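Side-chain contact in hydrogenase expression/formation protein (HypB) (Archaeoglobus fulgidus, PDB 2WSM), which probably binds and hydrolyses GTP and handles nickel and zinc as a maturation factor for hydrogenase: residues L45-E48 with R49-R53. Residues are numbered along the deposited sequence; the frame is centred on the assembly and turned at random.
Sequences LLIE and RTIER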
# COMPACT_ATOMS: atom_id res chain seq x y z
N LEU A 45 20.13 -7.68 -4.39
CA LEU A 45 21.54 -7.46 -4.69
C LEU A 45 22.20 -6.61 -3.61
O LEU A 45 23.32 -6.89 -3.19
CB LEU A 45 21.72 -6.82 -6.06
CG LEU A 45 23.17 -6.53 -6.48
CD1 LEU A 45 24.00 -7.80 -6.45
CD2 LEU A 45 23.23 -5.91 -7.87
N LEU A 46 21.50 -5.56 -3.18
CA LEU A 46 22.03 -4.72 -2.10
C LEU A 46 22.30 -5.55 -0.85
O LEU A 46 23.30 -5.35 -0.16
CB LEU A 46 21.08 -3.57 -1.78
CG LEU A 46 21.56 -2.65 -0.65
CD1 LEU A 46 22.87 -1.95 -1.03
CD2 LEU A 46 20.50 -1.64 -0.28
N ILE A 47 21.40 -6.49 -0.56
CA ILE A 47 21.55 -7.34 0.62
C ILE A 47 22.76 -8.28 0.48
O ILE A 47 23.55 -8.44 1.41
CB ILE A 47 20.27 -8.14 0.90
CG1 ILE A 47 19.18 -7.22 1.45
CG2 ILE A 47 20.54 -9.28 1.90
CD1 ILE A 47 17.80 -7.90 1.59
N GLU A 48 22.90 -8.90 -0.69
CA GLU A 48 24.05 -9.75 -0.95
C GLU A 48 25.34 -8.95 -0.84
O GLU A 48 26.24 -9.31 -0.07
CB GLU A 48 23.94 -10.40 -2.33
CG GLU A 48 22.68 -11.24 -2.51
CD GLU A 48 22.32 -11.47 -3.96
OE1 GLU A 48 22.73 -10.65 -4.81
OE2 GLU A 48 21.62 -12.47 -4.25
N ARG A 49 25.44 -7.87 -1.61
CA ARG A 49 26.63 -7.03 -1.59
C ARG A 49 26.98 -6.61 -0.17
O ARG A 49 28.15 -6.56 0.20
CB ARG A 49 26.44 -5.79 -2.49
CG ARG A 49 26.29 -6.11 -3.98
CD ARG A 49 27.61 -6.60 -4.59
NE ARG A 49 28.73 -5.81 -4.10
CZ ARG A 49 29.19 -4.71 -4.68
NH1 ARG A 49 28.63 -4.28 -5.80
NH2 ARG A 49 30.21 -4.05 -4.15
N THR A 50 25.98 -6.33 0.65
CA THR A 50 26.20 -5.98 2.04
C THR A 50 26.84 -7.14 2.80
O THR A 50 27.81 -6.96 3.54
CB THR A 50 24.89 -5.65 2.75
OG1 THR A 50 24.28 -4.51 2.13
CG2 THR A 50 25.12 -5.37 4.23
N ILE A 51 26.27 -8.32 2.62
CA ILE A 51 26.76 -9.52 3.26
C ILE A 51 28.21 -9.76 2.87
O ILE A 51 29.04 -10.12 3.71
CB ILE A 51 25.87 -10.72 2.90
CG1 ILE A 51 24.49 -10.55 3.55
CG2 ILE A 51 26.51 -12.03 3.33
CD1 ILE A 51 23.43 -11.43 2.95
N GLU A 52 28.52 -9.51 1.60
CA GLU A 52 29.86 -9.73 1.08
C GLU A 52 30.88 -8.76 1.67
O GLU A 52 32.02 -9.14 1.92
CB GLU A 52 29.86 -9.63 -0.45
CG GLU A 52 29.34 -10.88 -1.12
CD GLU A 52 28.73 -10.62 -2.48
OE1 GLU A 52 29.19 -9.69 -3.19
OE2 GLU A 52 27.78 -11.35 -2.85
N ARG A 53 30.46 -7.53 1.91
CA ARG A 53 31.38 -6.49 2.36
C ARG A 53 31.67 -6.54 3.87
O ARG A 53 32.82 -6.40 4.28
CB ARG A 53 30.87 -5.10 1.95
CG ARG A 53 31.52 -3.95 2.71
CD ARG A 53 32.98 -3.75 2.32
NE ARG A 53 33.13 -3.47 0.90
CZ ARG A 53 33.18 -2.24 0.37
NH1 ARG A 53 33.33 -2.09 -0.94
NH2 ARG A 53 33.09 -1.17 1.15
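In helix 43-54, whose first turn completes the probable P-loop (Walker A) of this G3E-family GTPase, the carbonyl of Leu-46 takes two bonds from Thr-50, one turn on. Thr-50 N donates to Leu-46 O at 3.0 Å, and Thr-50 OG1 donates to the same oxygen at 2.6 Å. The two donors come from opposite faces of the carbonyl plane, each tilted about 30° from it. With chi1 at -62° the hydroxyl stands beside its own backbone N, toward the N-terminal end of the helix, at the carbonyl one turn earlier; a threonine can thus be buried here, its OG1 held by that carbonyl and also bonded to Trp-204 NE1 of helix 201-212.

Next to this, Ile-47 and Ile-51 turn their branched side chains obliquely to one another, CG2 of Ile-47 touching CD1 of Ile-51 at 3.8 Å. In the parallel-sheet P-loop fold Ile-47 packs on Leu-113 of strand 111-118 while Ile-51 reaches Ile-81 in a loop, and branched hydrocarbon suits both buried places.

On a partly exposed flank Leu-45 and Arg-49 run side by side, CD1 of Leu-45 lying 3.8 Å from CG of Arg-49. The CG methylene of Arg-49 thus packs against the leucine, while the chain bends at chi2 and chi3 and carries the guanidinium away to a cation-pi contact with Phe-201. Their backbones are joined by Arg-49 N to Leu-45 O, 2.8 Å.

Glu-48 and Glu-52 follow one turn apart, with Glu-52 N bonded to Glu-48 O at 2.8 Å. Their carboxylates stay separate, Glu-48 OE1 being 5.5 Å from Glu-52 OE2. Arg-75 of helix 70-77 forms a salt bridge with Glu-52 but only a long, weak ion pair with Glu-48, whose OE2 also lies close to the like-charged Asp-72.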